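Local coordinates for NAD nucleotidase (Haemophilus influenzae, PDB 3ZTV), which degrades NAD to adenosine and nicotinamide riboside in the periplasm, acting as both a pyrophosphatase and a 5'-nucleotidase and binding zinc, at residues K152-G157 / Q193-I198. Residues are numbered along the deposited sequence; the frame is centred on the assembly and turned at random.
Sequences KIAIIG and QGINKI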
loop_
_atom_site.group_PDB
_atom_site.type_symbol
_atom_site.label_atom_id
_atom_site.label_comp_id
_atom_site.label_asym_id
_atom_site.label_seq_id
_atom_site.Cartn_x
_atom_site.Cartn_y
_atom_site.Cartn_z
ATOM N N LYS A 152 4.486 21.131 21.518
ATOM C CA LYS A 152 5.148 20.056 20.789
ATOM C C LYS A 152 4.903 20.143 19.284
ATOM O O LYS A 152 3.775 20.344 18.836
ATOM C CB LYS A 152 4.722 18.692 21.335
ATOM C CG LYS A 152 5.181 18.457 22.768
ATOM C CD LYS A 152 4.977 17.022 23.212
ATOM C CE LYS A 152 3.519 16.728 23.493
ATOM N NZ LYS A 152 3.369 15.432 24.214
ATOM N N ILE A 153 5.974 20.004 18.515
ATOM C CA ILE A 153 5.882 19.937 17.067
ATOM C C ILE A 153 6.587 18.667 16.607
ATOM O O ILE A 153 7.711 18.389 17.025
ATOM C CB ILE A 153 6.522 21.175 16.401
ATOM C CG1 ILE A 153 5.862 22.461 16.923
ATOM C CG2 ILE A 153 6.421 21.087 14.887
ATOM C CD1 ILE A 153 6.398 23.744 16.306
ATOM N N ALA A 154 5.915 17.881 15.774
ATOM C CA ALA A 154 6.513 16.661 15.248
ATOM C C ALA A 154 7.045 16.882 13.842
ATOM O O ALA A 154 6.447 17.613 13.042
ATOM C CB ALA A 154 5.491 15.534 15.253
ATOM N N ILE A 155 8.172 16.242 13.542
ATOM C CA ILE A 155 8.681 16.211 12.183
ATOM C C ILE A 155 8.909 14.756 11.766
ATOM O O ILE A 155 9.511 13.972 12.505
ATOM C CB ILE A 155 9.946 17.079 12.022
ATOM C CG1 ILE A 155 10.419 17.067 10.565
ATOM C CG2 ILE A 155 11.025 16.660 12.989
ATOM C CD1 ILE A 155 11.395 18.183 10.223
ATOM N N ILE A 156 8.391 14.406 10.595
ATOM C CA ILE A 156 8.406 13.043 10.067
ATOM C C ILE A 156 9.244 13.032 8.792
ATOM O O ILE A 156 9.073 13.902 7.941
ATOM C CB ILE A 156 6.970 12.588 9.695
ATOM C CG1 ILE A 156 6.030 12.650 10.898
ATOM C CG2 ILE A 156 6.953 11.189 9.083
ATOM C CD1 ILE A 156 4.580 12.628 10.492
ATOM N N GLY A 157 10.149 12.063 8.639
ATOM C CA GLY A 157 10.914 11.961 7.408
ATOM C C GLY A 157 10.263 11.003 6.425
ATOM O O GLY A 157 9.571 10.070 6.842
ATOM N N GLN A 193 -0.898 12.056 21.313
ATOM C CA GLN A 193 0.193 12.530 22.152
ATOM C C GLN A 193 0.083 14.034 22.392
ATOM O O GLN A 193 0.979 14.642 22.978
ATOM C CB GLN A 193 1.539 12.166 21.533
ATOM C CG GLN A 193 1.696 10.670 21.321
ATOM C CD GLN A 193 2.940 10.312 20.550
ATOM O OE1 GLN A 193 4.042 10.768 20.872
ATOM N NE2 GLN A 193 2.776 9.495 19.516
ATOM N N GLY A 194 -1.032 14.612 21.961
ATOM C CA GLY A 194 -1.290 16.029 22.150
ATOM C C GLY A 194 -0.537 16.883 21.148
ATOM O O GLY A 194 -0.107 17.994 21.461
ATOM N N ILE A 195 -0.373 16.364 19.936
ATOM C CA ILE A 195 0.366 17.067 18.891
ATOM C C ILE A 195 -0.575 17.448 17.765
ATOM O O ILE A 195 -1.259 16.596 17.199
ATOM C CB ILE A 195 1.494 16.194 18.343
ATOM C CG1 ILE A 195 2.498 15.921 19.456
ATOM C CG2 ILE A 195 2.149 16.859 17.138
ATOM C CD1 ILE A 195 3.556 14.918 19.106
ATOM N N ASN A 196 -0.623 18.738 17.446
ATOM C CA ASN A 196 -1.467 19.212 16.359
ATOM C C ASN A 196 -0.688 20.064 15.359
ATOM O O ASN A 196 -1.282 20.746 14.530
ATOM C CB ASN A 196 -2.694 19.968 16.900
ATOM C CG ASN A 196 -2.322 21.193 17.724
ATOM O OD1 ASN A 196 -1.257 21.787 17.551
ATOM N ND2 ASN A 196 -3.215 21.588 18.629
ATOM N N LYS A 197 0.640 19.988 15.435
ATOM C CA LYS A 197 1.527 20.699 14.527
ATOM C C LYS A 197 2.529 19.673 14.014
ATOM O O LYS A 197 3.332 19.126 14.787
ATOM C CB LYS A 197 2.228 21.832 15.266
ATOM C CG LYS A 197 1.260 22.907 15.740
ATOM C CD LYS A 197 1.962 23.948 16.597
ATOM C CE LYS A 197 2.174 23.468 18.016
ATOM N NZ LYS A 197 0.874 23.387 18.739
ATOM N N ILE A 198 2.464 19.402 12.709
ATOM C CA ILE A 198 3.245 18.321 12.105
ATOM C C ILE A 198 3.871 18.774 10.788
ATOM O O ILE A 198 3.179 19.295 9.893
ATOM C CB ILE A 198 2.382 17.056 11.885
ATOM C CG1 ILE A 198 1.800 16.586 13.227
ATOM C CG2 ILE A 198 3.203 15.947 11.245
ATOM C CD1 ILE A 198 0.963 15.304 13.159
HETATM O O HOH W 1 1.107 20.467 19.257
HETATM O O HOH W 2 1.700 20.264 22.361
#
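Ala154 N donates a nearly straight hydrogen bond (164° at the hydrogen) to Lys197 O, 3.0 Å away, and Ala154 pairs with Ile198 in a parallel bridge; Ile198 CA returns a CA-H...O contact to Ala154 O at 3.4 Å. Upstream the chains diverge, and two waters fill in: one links Lys152 O to Asn196 N and Lys197 NZ, the other Lys152 N to Gly194 O. Gly194 turns the chain with a positive phi (78°), which favours glycine. A beta-alpha-beta crossover, whose last helix is 179-191, joins strand 151-159 to its parallel neighbour 198-203; Gln193-Lys197 leads from that helix into the second strand. On the helix side, small Ala154 lets Ile195 CG2 approach its CB to 4.1 Å, while Ile156 CD1 reaches Ile198 CG2 at 3.7 Å; branched, apolar isoleucines suit these buried places, and Leu190 covers Ala154, Ile156 and Ile195. Lys152 suits the partly exposed start of its strand: CB lies against Ile195 CG1, and a bend at chi3 (-75°) turns NZ to Gln193 O at 2.8 Å, almost head-on to the carbonyl. On the other face, Lys197 packs its methylenes across Ile153 CG1, and two bends bring NZ to Asn196 OD1 (2.9 Å) and into a salt bridge with Glu151.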